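Local coordinates for ethyl acetate hydrolase (Pseudomonas veronii, PDB 5EFZ), which catalyses the hydrolysis of ethyl acetate to ethanol and acetate, a step in the bacterial breakdown of short-chain methyl ketones such as 2-butanone, at residues Q156-A161 and A171-G176; L33-G38 and G118-R123; S69-A74 and I99-S104. All coordinates share one frame; numbering follows the deposited sequence. Where two conformers were deposited one is given.

How the interactions relate
Interactions 1 and 3 are buried and sit near the middle of the chain, whereas interaction 2 is only partly buried and lies farther out. Chemistry follows place. Interaction 1 seats a helix on a central strand through methyl groups and one aromatic ring; interaction 3 joins a helix start to a loop through a buried amide bond and Thr71 packed on Leu103; interaction 2 alone has a salt bridge, at its exposed side, while bridging waters occur in all three. Segments 99-104 and 118-123 both belong to the long connection between strand 92-96 and helix 124-139, and interactions 2 and 3 touch where Ile99 packs against Leu33, Phe119 and Val122. Interaction 1 touches neither.

Interaction 1: Q156-A161 and A171-G176; sequences QTYEWA and AAAIAG
Tyr158 lays its ring over the methyl group of Ala173. Its CG is anti to the carbonyl carbon (chi1 -79°), which carries the ring out over the strand although CB does not point there. CD2 is only grazed by Ala173 CB; farther along, Tyr158 CZ lies 3.4 Å from Ala173 CB, so the methyl sits under the outer half of one face. At the edge, in the ring plane, Tyr158 CE2 meets Gly176 O at 3.6 Å. The hydroxyl ends the path: Tyr158 OH donates to a water 2.7 Å away, and this water donates to Gly176 O, at 3.1 Å. The preceding residue, Thr157, turns CG2 to the strand, 3.8 Å from Ala171 CB, while its OG1 bonds back to Gly153 O. Alanine suits the places of Ala171 and Ala173 because a single methyl lets the helix come close, the axes of helix 156-161 and strand 171-174 approaching to 8.1 Å, nearly antiparallel at 150°. Gly176, past the strand, lies near Ser151 and His334, inferred to be the nucleophile and the catalytic histidine. Helix 152-163 and strand 170-174 complete the beta-alpha-beta unit begun by strand 146-150, the nucleophile-bearing unit of the alpha/beta-hydrolase fold.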
ATOM      1  N   GLN A 156     -10.392  -8.187 -18.245  1.00 14.44           N
ATOM      2  CA  GLN A 156     -11.001  -8.964 -19.325  1.00 15.27           C
ATOM      3  C   GLN A 156     -12.199  -8.246 -19.966  1.00 15.99           C
ATOM      4  O   GLN A 156     -12.448  -8.384 -21.162  1.00 15.91           O
ATOM      5  CB  GLN A 156     -11.444 -10.337 -18.809  1.00 16.02           C
ATOM      6  CG  GLN A 156     -10.236 -11.242 -18.426  1.00 19.76           C
ATOM      7  CD  GLN A 156     -10.657 -12.415 -17.567  1.00 18.46           C
ATOM      8  OE1 GLN A 156     -11.094 -13.451 -18.081  1.00 19.41           O
ATOM      9  NE2 GLN A 156     -10.572 -12.239 -16.241  1.00 16.38           N
ATOM     10  N   THR A 157     -12.957  -7.511 -19.157  1.00 14.13           N
ATOM     11  CA  THR A 157     -14.080  -6.733 -19.667  1.00 14.64           C
ATOM     12  C   THR A 157     -13.632  -5.685 -20.692  1.00 15.94           C
ATOM     13  O   THR A 157     -14.223  -5.573 -21.778  1.00 17.49           O
ATOM     14  CB  THR A 157     -14.847  -6.071 -18.490  1.00 17.28           C
ATOM     15  OG1 THR A 157     -15.444  -7.108 -17.684  1.00 18.13           O
ATOM     16  CG2 THR A 157     -15.976  -5.097 -18.997  1.00 14.20           C
ATOM     17  N   TYR A 158     -12.596  -4.909 -20.364  1.00 14.84           N
ATOM     18  CA  TYR A 158     -12.049  -3.941 -21.308  1.00 15.19           C
ATOM     19  C   TYR A 158     -11.528  -4.619 -22.566  1.00 16.88           C
ATOM     20  O   TYR A 158     -11.775  -4.172 -23.695  1.00 18.40           O
ATOM     21  CB  TYR A 158     -10.914  -3.142 -20.658  1.00 14.64           C
ATOM     22  CG  TYR A 158     -11.407  -2.041 -19.749  1.00 18.43           C
ATOM     23  CD1 TYR A 158     -12.253  -1.028 -20.238  1.00 20.09           C
ATOM     24  CD2 TYR A 158     -11.021  -1.980 -18.406  1.00 18.26           C
ATOM     25  CE1 TYR A 158     -12.681   0.025 -19.388  1.00 21.34           C
ATOM     26  CE2 TYR A 158     -11.452  -0.930 -17.565  1.00 17.79           C
ATOM     27  CZ  TYR A 158     -12.271   0.054 -18.068  1.00 22.20           C
ATOM     28  OH  TYR A 158     -12.697   1.073 -17.214  1.00 20.74           O
ATOM     29  N   GLU A 159     -10.793  -5.703 -22.377  1.00 16.48           N
ATOM     30  CA  GLU A 159     -10.271  -6.401 -23.535  1.00 14.85           C
ATOM     31  C   GLU A 159     -11.396  -6.910 -24.452  1.00 19.45           C
ATOM     32  O   GLU A 159     -11.307  -6.808 -25.688  1.00 17.86           O
ATOM     33  CB  GLU A 159      -9.374  -7.561 -23.084  1.00 15.56           C
ATOM     34  CG  GLU A 159      -8.862  -8.451 -24.247  1.00 20.68           C
ATOM     35  CD  GLU A 159      -7.795  -7.809 -25.153  1.00 22.88           C
ATOM     36  OE1 GLU A 159      -7.160  -6.777 -24.792  1.00 22.89           O
ATOM     37  OE2 GLU A 159      -7.588  -8.353 -26.268  1.00 22.36           O
ATOM     38  N   TRP A 160     -12.467  -7.429 -23.852  1.00 19.06           N
ATOM     39  CA  TRP A 160     -13.658  -7.813 -24.630  1.00 19.04           C
ATOM     40  C   TRP A 160     -14.195  -6.637 -25.445  1.00 19.60           C
ATOM     41  O   TRP A 160     -14.440  -6.773 -26.654  1.00 21.82           O
ATOM     42  CB  TRP A 160     -14.776  -8.326 -23.698  1.00 17.22           C
ATOM     43  CG  TRP A 160     -14.918  -9.824 -23.715  1.00 17.12           C
ATOM     44  CD1 TRP A 160     -14.430 -10.713 -22.788  1.00 17.55           C
ATOM     45  CD2 TRP A 160     -15.524 -10.611 -24.754  1.00 17.74           C
ATOM     46  NE1 TRP A 160     -14.714 -11.999 -23.180  1.00 16.61           N
ATOM     47  CE2 TRP A 160     -15.424 -11.956 -24.364  1.00 16.03           C
ATOM     48  CE3 TRP A 160     -16.225 -10.292 -25.929  1.00 17.98           C
ATOM     49  CZ2 TRP A 160     -15.956 -12.993 -25.131  1.00 16.64           C
ATOM     50  CZ3 TRP A 160     -16.767 -11.318 -26.685  1.00 19.25           C
ATOM     51  CH2 TRP A 160     -16.618 -12.654 -26.289  1.00 18.62           C
ATOM     52  N   ALA A 161     -14.366  -5.485 -24.785  1.00 17.32           N
ATOM     53  CA  ALA A 161     -15.004  -4.322 -25.427  1.00 18.94           C
ATOM     54  C   ALA A 161     -14.152  -3.750 -26.549  1.00 20.61           C
ATOM     55  O   ALA A 161     -14.686  -3.135 -27.474  1.00 21.95           O
ATOM     56  CB  ALA A 161     -15.311  -3.233 -24.389  1.00 17.83           C
ATOM     57  N   ALA A 171     -20.779  -2.765 -21.079  1.00 15.64           N
ATOM     58  CA  ALA A 171     -19.615  -3.204 -20.336  1.00 18.81           C
ATOM     59  C   ALA A 171     -19.616  -2.505 -18.986  1.00 18.50           C
ATOM     60  O   ALA A 171     -19.891  -1.304 -18.888  1.00 18.97           O
ATOM     61  CB  ALA A 171     -18.311  -2.901 -21.115  1.00 16.81           C
ATOM     62  N   ALA A 172     -19.340  -3.268 -17.943  1.00 16.59           N
ATOM     63  CA  ALA A 172     -19.186  -2.704 -16.615  1.00 16.66           C
ATOM     64  C   ALA A 172     -17.848  -3.155 -16.052  1.00 17.92           C
ATOM     65  O   ALA A 172     -17.630  -4.351 -15.738  1.00 17.17           O
ATOM     66  CB  ALA A 172     -20.352  -3.110 -15.689  1.00 18.24           C
ATOM     67  N   ALA A 173     -16.946  -2.186 -15.917  1.00 15.59           N
ATOM     68  CA  ALA A 173     -15.584  -2.456 -15.440  1.00 15.85           C
ATOM     69  C   ALA A 173     -15.450  -1.998 -14.015  1.00 16.33           C
ATOM     70  O   ALA A 173     -15.337  -0.790 -13.753  1.00 18.75           O
ATOM     71  CB  ALA A 173     -14.551  -1.772 -16.315  1.00 17.03           C
ATOM     72  N   ILE A 174     -15.519  -2.953 -13.088  1.00 15.63           N
ATOM     73  CA  ILE A 174     -15.469  -2.639 -11.659  1.00 15.66           C
ATOM     74  C   ILE A 174     -14.051  -2.794 -11.112  1.00 16.97           C
ATOM     75  O   ILE A 174     -13.443  -3.859 -11.269  1.00 18.91           O
ATOM     76  CB  ILE A 174     -16.390  -3.545 -10.861  1.00 17.23           C
ATOM     77  CG1 ILE A 174     -17.830  -3.541 -11.446  1.00 18.72           C
ATOM     78  CG2 ILE A 174     -16.402  -3.111  -9.401  1.00 15.76           C
ATOM     79  CD1 ILE A 174     -18.644  -4.754 -10.992  1.00 18.39           C
ATOM     80  N   ALA A 175     -13.530  -1.724 -10.503  1.00 13.31           N
ATOM     81  CA  ALA A 175     -12.261  -1.773  -9.806  1.00 16.71           C
ATOM     82  C   ALA A 175     -11.135  -2.402 -10.657  1.00 17.49           C
ATOM     83  O   ALA A 175     -10.417  -3.302 -10.210  1.00 16.38           O
ATOM     84  CB  ALA A 175     -12.445  -2.526  -8.481  1.00 15.35           C
ATOM     85  N   GLY A 176     -10.945  -1.888 -11.862  1.00 15.47           N
ATOM     86  CA  GLY A 176      -9.835  -2.354 -12.678  1.00 16.31           C
ATOM     87  C   GLY A 176      -9.589  -1.412 -13.845  1.00 19.12           C
ATOM     88  O   GLY A 176     -10.424  -0.543 -14.152  1.00 20.72           O
TER
HETATM   89  O   HOH W   1     -10.611   2.038 -15.811  1.00 20.00           O

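Interaction 2: L33-G38 and G118-R123; sequences LPLEEG and GFANVR. With EDO (1,2-ethanediol), chain L.
Glu37 and Arg123 cross at about a right angle, and the guanidinium turns its side edge, NE and NH2, to a single carboxylate oxygen. Arg123 NE donates to Glu37 OE2 at 2.8 Å, and Arg123 NH2 reaches the same Glu37 OE2 at 3.0 Å. The oxygen lies in the guanidinium plane, yet both donors come from one face of the carboxylate, whose plane is turned 57° from that of the guanidinium. Glu37 is bent at chi2 (-58°), which swings the carboxylate toward Arg123. In one of its two conformers Glu36 also crosses Arg123, Glu36 OE1 lying 3.4 Å from Arg123 CD; Glu36 OE2 is salt-bridged to Arg280. A methionine in place of Arg123 would probably leave Glu37 OE2 without its charged partner. One water links Glu37 N to Asn121 O, and another joins Glu37 OE1 to Asn121 ND2. On the buried side, Leu35 CD1 presses tightly on Ala120 CB, 3.5 Å away, where a leucine fills space and a methyl admits it. Arg123 is the N-cap residue of helix 124-139, Trp271 of helix 263-274 packs on Glu37, Asn121 and Arg123, and Leu35 rests on Met41 of strand 40-41.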
ATOM      1  N   LEU A  33      -5.568 -23.801 -28.316  1.00 30.17           N
ATOM      2  CA  LEU A  33      -5.523 -22.353 -28.119  1.00 29.54           C
ATOM      3  C   LEU A  33      -4.104 -21.869 -28.359  1.00 29.92           C
ATOM      4  O   LEU A  33      -3.232 -22.096 -27.522  1.00 27.02           O
ATOM      5  CB  LEU A  33      -5.991 -21.973 -26.707  1.00 28.97           C
ATOM      6  CG  LEU A  33      -6.024 -20.479 -26.379  1.00 26.15           C
ATOM      7  CD1 LEU A  33      -7.005 -19.776 -27.315  1.00 27.97           C
ATOM      8  CD2 LEU A  33      -6.427 -20.225 -24.921  1.00 25.01           C
ATOM      9  N   PRO A  34      -3.854 -21.239 -29.519  1.00 31.22           N
ATOM     10  CA  PRO A  34      -2.541 -20.627 -29.726  1.00 32.07           C
ATOM     11  C   PRO A  34      -2.437 -19.376 -28.862  1.00 28.97           C
ATOM     12  O   PRO A  34      -3.290 -18.495 -28.949  1.00 33.31           O
ATOM     13  CB  PRO A  34      -2.519 -20.317 -31.233  1.00 34.69           C
ATOM     14  CG  PRO A  34      -3.951 -20.185 -31.597  1.00 37.57           C
ATOM     15  CD  PRO A  34      -4.740 -21.076 -30.683  1.00 34.87           C
ATOM     16  N   LEU A  35      -1.438 -19.324 -27.993  1.00 24.66           N
ATOM     17  CA  LEU A  35      -1.355 -18.244 -27.025  1.00 24.96           C
ATOM     18  C   LEU A  35      -0.597 -17.086 -27.600  1.00 27.20           C
ATOM     19  O   LEU A  35       0.263 -17.283 -28.446  1.00 24.91           O
ATOM     20  CB  LEU A  35      -0.687 -18.719 -25.751  1.00 23.03           C
ATOM     21  CG  LEU A  35      -1.445 -19.788 -24.996  1.00 23.06           C
ATOM     22  CD1 LEU A  35      -0.576 -20.311 -23.861  1.00 21.65           C
ATOM     23  CD2 LEU A  35      -2.783 -19.231 -24.453  1.00 21.96           C
ATOM     24  N   GLU A  36      -0.923 -15.871 -27.153  0.56 26.79           N
ATOM     25  CA  GLU A  36      -0.255 -14.679 -27.664  0.56 27.74           C
ATOM     26  C   GLU A  36       1.270 -14.779 -27.521  0.56 27.13           C
ATOM     27  O   GLU A  36       2.004 -14.447 -28.455  0.56 27.01           O
ATOM     28  CB  GLU A  36      -0.766 -13.413 -26.959  0.56 27.35           C
ATOM     29  CG  GLU A  36      -0.180 -12.122 -27.553  0.56 31.19           C
ATOM     30  CD  GLU A  36      -0.854 -10.852 -27.039  0.56 31.67           C
ATOM     31  OE1 GLU A  36      -1.946 -10.956 -26.457  0.56 28.99           O
ATOM     32  OE2 GLU A  36      -0.281  -9.753 -27.201  0.56 33.05           O
ATOM     33  N   GLU A  37       1.740 -15.267 -26.372  1.00 26.15           N
ATOM     34  CA  GLU A  37       3.183 -15.361 -26.115  1.00 29.56           C
ATOM     35  C   GLU A  37       3.903 -16.383 -26.994  1.00 29.37           C
ATOM     36  O   GLU A  37       5.138 -16.448 -26.993  1.00 30.22           O
ATOM     37  CB  GLU A  37       3.459 -15.718 -24.643  1.00 27.92           C
ATOM     38  CG  GLU A  37       3.347 -14.547 -23.695  1.00 29.38           C
ATOM     39  CD  GLU A  37       4.296 -13.407 -24.053  1.00 33.67           C
ATOM     40  OE1 GLU A  37       5.506 -13.532 -23.778  1.00 35.75           O
ATOM     41  OE2 GLU A  37       3.831 -12.395 -24.621  1.00 33.72           O
ATOM     42  N   GLY A  38       3.160 -17.211 -27.711  1.00 28.12           N
ATOM     43  CA  GLY A  38       3.800 -18.077 -28.682  1.00 31.52           C
ATOM     44  C   GLY A  38       3.627 -19.573 -28.537  1.00 32.19           C
ATOM     45  O   GLY A  38       3.806 -20.315 -29.493  1.00 35.11           O
ATOM     46  N   GLY A 118       6.111 -25.659 -15.877  1.00 26.08           N
ATOM     47  CA  GLY A 118       6.096 -25.593 -17.335  1.00 25.33           C
ATOM     48  C   GLY A 118       4.924 -24.822 -17.953  1.00 25.28           C
ATOM     49  O   GLY A 118       4.930 -24.574 -19.163  1.00 22.59           O
ATOM     50  N   PHE A 119       3.926 -24.451 -17.149  1.00 23.60           N
ATOM     51  CA  PHE A 119       2.710 -23.819 -17.704  1.00 22.61           C
ATOM     52  C   PHE A 119       3.050 -22.514 -18.414  1.00 23.93           C
ATOM     53  O   PHE A 119       3.961 -21.789 -18.009  1.00 22.33           O
ATOM     54  CB  PHE A 119       1.660 -23.558 -16.624  1.00 20.37           C
ATOM     55  CG  PHE A 119       0.246 -23.392 -17.182  1.00 20.89           C
ATOM     56  CD1 PHE A 119      -0.421 -24.485 -17.741  1.00 21.40           C
ATOM     57  CD2 PHE A 119      -0.393 -22.147 -17.158  1.00 19.46           C
ATOM     58  CE1 PHE A 119      -1.725 -24.370 -18.268  1.00 21.23           C
ATOM     59  CE2 PHE A 119      -1.726 -22.005 -17.669  1.00 20.13           C
ATOM     60  CZ  PHE A 119      -2.384 -23.118 -18.232  1.00 20.94           C
ATOM     61  N   ALA A 120       2.341 -22.237 -19.496  1.00 22.77           N
ATOM     62  CA  ALA A 120       2.687 -21.109 -20.363  1.00 24.57           C
ATOM     63  C   ALA A 120       2.314 -19.767 -19.745  1.00 23.44           C
ATOM     64  O   ALA A 120       1.499 -19.694 -18.826  1.00 22.20           O
ATOM     65  CB  ALA A 120       1.995 -21.258 -21.732  1.00 24.72           C
ATOM     66  N   ASN A 121       2.934 -18.701 -20.247  1.00 22.45           N
ATOM     67  CA  ASN A 121       2.544 -17.356 -19.860  1.00 21.49           C
ATOM     68  C   ASN A 121       1.264 -17.014 -20.611  1.00 22.99           C
ATOM     69  O   ASN A 121       1.271 -16.955 -21.830  1.00 26.65           O
ATOM     70  CB  ASN A 121       3.664 -16.361 -20.176  1.00 22.41           C
ATOM     71  CG  ASN A 121       4.851 -16.531 -19.258  1.00 24.83           C
ATOM     72  OD1 ASN A 121       4.692 -16.883 -18.088  1.00 23.27           O
ATOM     73  ND2 ASN A 121       6.038 -16.277 -19.776  1.00 26.32           N
ATOM     74  N   VAL A 122       0.168 -16.840 -19.870  1.00 18.96           N
ATOM     75  CA  VAL A 122      -1.131 -16.564 -20.467  1.00 18.91           C
ATOM     76  C   VAL A 122      -1.483 -15.076 -20.281  1.00 19.40           C
ATOM     77  O   VAL A 122      -1.244 -14.497 -19.212  1.00 16.84           O
ATOM     78  CB  VAL A 122      -2.211 -17.454 -19.840  1.00 19.66           C
ATOM     79  CG1 VAL A 122      -3.588 -17.182 -20.454  1.00 17.62           C
ATOM     80  CG2 VAL A 122      -1.840 -18.938 -20.019  1.00 22.19           C
ATOM     81  N   ARG A 123      -2.014 -14.459 -21.330  1.00 18.17           N
ATOM     82  CA  ARG A 123      -2.389 -13.051 -21.280  1.00 18.21           C
ATOM     83  C   ARG A 123      -3.916 -12.887 -21.197  1.00 17.84           C
ATOM     84  O   ARG A 123      -4.675 -13.812 -21.537  1.00 17.45           O
ATOM     85  CB  ARG A 123      -1.849 -12.289 -22.517  1.00 19.18           C
ATOM     86  CG  ARG A 123      -0.314 -12.067 -22.523  1.00 18.49           C
ATOM     87  CD  ARG A 123       0.122 -11.297 -23.789  1.00 20.59           C
ATOM     88  NE  ARG A 123       1.568 -11.003 -23.761  1.00 23.92           N
ATOM     89  CZ  ARG A 123       2.119  -9.929 -23.192  1.00 23.80           C
ATOM     90  NH1 ARG A 123       1.371  -9.021 -22.583  1.00 23.08           N
ATOM     91  NH2 ARG A 123       3.441  -9.767 -23.242  1.00 26.57           N
TER
HETATM   92  C1  EDO L 406       3.343 -21.707 -13.629  1.00 42.28           C
HETATM   93  O1  EDO L 406       3.247 -20.363 -13.092  1.00 41.83           O
HETATM   94  C2  EDO L 406       4.243 -21.843 -14.871  1.00 40.29           C
HETATM   95  O2  EDO L 406       4.524 -20.626 -15.591  1.00 37.24           O
HETATM   96  O   HOH W   2       0.217 -15.664 -24.005  1.00 21.79           O
HETATM   97  O   HOH W   3       6.541 -15.838 -22.627  1.00 47.37           O

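Interaction 3: S69-A74 and I99-S104; sequences SGTSKA and IGNGLS. With EDO (1,2-ethanediol), chain G.
Asn101 reaches across with its amide, ND2 donating to Gly70 O at 3.0 Å. The bond is nearly straight, 165° at the hydrogen, and lies in the carbonyl plane on a lone pair. Beside it, Thr71 and Leu103 cross at about a right angle, with Leu103 CD1 lying 3.7 Å from Thr71 CB and almost as close to the methyl CG2. Thr71 CG2 also rests against Asn101 ND2, at 3.7 Å. A water donates both to Gly70 O and to Asn101 O, adding a second link beside the amide. Behind this first shell, local bonds and a few outside residues position both sides. Asn101 OD1 accepts from Leu103 N at 2.9 Å, an Asx turn, and from Ser104 N at 3.2 Å, which extends it to an Asx motif; together they fix the amide's rotation and so aim ND2 at Gly70, while Asn97 OD1 takes a further bond from ND2. Thr71 has OG1 between its backbone N and carbonyl carbon (chi1 68°), from where it accepts from Lys73 N and bonds to His22 ND1, while CG2 is left to face Asn101 and Leu103. Thr71 is thus the N-cap of helix 72-79, and the contact ties that helix start to the loop after strand 92-96 in the alpha/beta-hydrolase fold.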
ATOM      1  N   SER A  69      -7.072 -15.084  -8.156  1.00 18.04           N
ATOM      2  CA  SER A  69      -7.221 -16.081  -7.086  1.00 18.74           C
ATOM      3  C   SER A  69      -8.662 -16.593  -6.945  1.00 20.45           C
ATOM      4  O   SER A  69      -8.941 -17.460  -6.125  1.00 19.73           O
ATOM      5  CB  SER A  69      -6.709 -15.558  -5.716  1.00 17.85           C
ATOM      6  OG  SER A  69      -7.645 -14.676  -5.107  1.00 19.33           O
ATOM      7  N   GLY A  70      -9.553 -16.102  -7.793  1.00 19.27           N
ATOM      8  CA  GLY A  70     -10.968 -16.375  -7.642  1.00 19.69           C
ATOM      9  C   GLY A  70     -11.492 -17.444  -8.585  1.00 19.58           C
ATOM     10  O   GLY A  70     -10.805 -17.897  -9.526  1.00 20.32           O
ATOM     11  N   THR A  71     -12.714 -17.882  -8.315  1.00 18.53           N
ATOM     12  CA  THR A  71     -13.383 -18.838  -9.172  1.00 18.78           C
ATOM     13  C   THR A  71     -14.804 -18.373  -9.419  1.00 20.10           C
ATOM     14  O   THR A  71     -15.265 -17.362  -8.867  1.00 20.40           O
ATOM     15  CB  THR A  71     -13.445 -20.261  -8.569  1.00 21.25           C
ATOM     16  OG1 THR A  71     -14.324 -20.239  -7.429  1.00 21.54           O
ATOM     17  CG2 THR A  71     -12.020 -20.792  -8.158  1.00 19.67           C
ATOM     18  N   SER A  72     -15.497 -19.115 -10.265  1.00 20.57           N
ATOM     19  CA  SER A  72     -16.885 -18.786 -10.571  1.00 21.71           C
ATOM     20  C   SER A  72     -17.764 -18.811  -9.305  1.00 22.87           C
ATOM     21  O   SER A  72     -18.779 -18.116  -9.244  1.00 23.05           O
ATOM     22  CB  SER A  72     -17.442 -19.759 -11.634  1.00 17.36           C
ATOM     23  OG  SER A  72     -17.054 -21.106 -11.359  1.00 19.40           O
ATOM     24  N   LYS A  73     -17.381 -19.618  -8.313  1.00 23.38           N
ATOM     25  CA  LYS A  73     -18.170 -19.753  -7.096  1.00 25.76           C
ATOM     26  C   LYS A  73     -18.333 -18.407  -6.402  1.00 23.48           C
ATOM     27  O   LYS A  73     -19.434 -18.065  -5.941  1.00 23.54           O
ATOM     28  CB  LYS A  73     -17.534 -20.736  -6.112  1.00 27.87           C
ATOM     29  CG  LYS A  73     -18.511 -21.213  -5.052  1.00 29.87           C
ATOM     30  CD  LYS A  73     -19.695 -21.816  -5.797  1.00 36.98           C
ATOM     31  CE  LYS A  73     -20.766 -22.373  -4.892  1.00 41.75           C
ATOM     32  NZ  LYS A  73     -21.846 -22.981  -5.725  1.00 41.11           N
ATOM     33  N   ALA A  74     -17.238 -17.653  -6.333  1.00 22.74           N
ATOM     34  CA  ALA A  74     -17.280 -16.327  -5.716  1.00 24.47           C
ATOM     35  C   ALA A  74     -18.228 -15.374  -6.446  1.00 23.94           C
ATOM     36  O   ALA A  74     -18.957 -14.644  -5.787  1.00 21.19           O
ATOM     37  CB  ALA A  74     -15.887 -15.702  -5.654  1.00 23.86           C
ATOM     38  N   ILE A  99      -8.232 -19.012 -17.400  1.00 18.70           N
ATOM     39  CA  ILE A  99      -7.135 -19.941 -17.647  1.00 17.45           C
ATOM     40  C   ILE A  99      -6.096 -19.729 -16.572  1.00 19.27           C
ATOM     41  O   ILE A  99      -5.624 -18.598 -16.369  1.00 17.33           O
ATOM     42  CB  ILE A  99      -6.514 -19.708 -19.042  1.00 16.70           C
ATOM     43  CG1 ILE A  99      -7.599 -19.933 -20.122  1.00 17.48           C
ATOM     44  CG2 ILE A  99      -5.314 -20.657 -19.276  1.00 18.83           C
ATOM     45  CD1 ILE A  99      -7.171 -19.470 -21.517  1.00 21.83           C
ATOM     46  N   GLY A 100      -5.699 -20.796 -15.883  1.00 18.45           N
ATOM     47  CA  GLY A 100      -4.690 -20.644 -14.849  1.00 17.48           C
ATOM     48  C   GLY A 100      -5.252 -20.607 -13.440  1.00 20.91           C
ATOM     49  O   GLY A 100      -4.478 -20.613 -12.475  1.00 20.30           O
ATOM     50  N   ASN A 101      -6.577 -20.579 -13.290  1.00 19.32           N
ATOM     51  CA  ASN A 101      -7.142 -20.393 -11.951  1.00 18.66           C
ATOM     52  C   ASN A 101      -7.382 -21.687 -11.175  1.00 20.51           C
ATOM     53  O   ASN A 101      -7.947 -21.642 -10.071  1.00 19.45           O
ATOM     54  CB  ASN A 101      -8.470 -19.587 -12.031  1.00 13.38           C
ATOM     55  CG  ASN A 101      -9.719 -20.471 -12.186  1.00 19.37           C
ATOM     56  OD1 ASN A 101      -9.721 -21.500 -12.886  1.00 17.19           O
ATOM     57  ND2 ASN A 101     -10.811 -20.034 -11.562  1.00 18.05           N
ATOM     58  N   GLY A 102      -6.962 -22.820 -11.748  1.00 20.67           N
ATOM     59  CA  GLY A 102      -7.103 -24.126 -11.101  1.00 19.42           C
ATOM     60  C   GLY A 102      -8.337 -24.929 -11.486  1.00 19.96           C
ATOM     61  O   GLY A 102      -8.380 -26.153 -11.274  1.00 19.15           O
ATOM     62  N   LEU A 103      -9.354 -24.257 -12.038  1.00 17.67           N
ATOM     63  CA  LEU A 103     -10.555 -24.951 -12.528  1.00 18.35           C
ATOM     64  C   LEU A 103     -10.491 -25.123 -14.040  1.00 20.83           C
ATOM     65  O   LEU A 103     -10.600 -26.243 -14.556  1.00 21.21           O
ATOM     66  CB  LEU A 103     -11.829 -24.197 -12.124  1.00 19.74           C
ATOM     67  CG  LEU A 103     -12.081 -24.118 -10.603  1.00 21.63           C
ATOM     68  CD1 LEU A 103     -13.436 -23.510 -10.346  1.00 20.35           C
ATOM     69  CD2 LEU A 103     -11.942 -25.490  -9.936  1.00 22.65           C
ATOM     70  N   SER A 104     -10.312 -24.021 -14.759  1.00 19.92           N
ATOM     71  CA  SER A 104      -9.966 -24.102 -16.172  1.00 20.22           C
ATOM     72  C   SER A 104      -8.532 -24.671 -16.290  1.00 20.76           C
ATOM     73  O   SER A 104      -7.843 -24.824 -15.286  1.00 21.29           O
ATOM     74  CB  SER A 104     -10.054 -22.719 -16.834  1.00 19.35           C
ATOM     75  OG  SER A 104     -11.405 -22.252 -16.843  1.00 19.35           O
TER
HETATM   76  C1  EDO G 401      -9.958 -29.337 -11.301  1.00 51.26           C
HETATM   77  O1  EDO G 401     -11.391 -29.362 -11.183  1.00 50.45           O
HETATM   78  C2  EDO G 401      -9.557 -29.497 -12.762  1.00 51.99           C
HETATM   79  O2  EDO G 401     -10.411 -28.680 -13.581  1.00 48.89           O
HETATM   80  O   HOH W   4      -8.130 -19.368  -8.515  1.00 20.54           O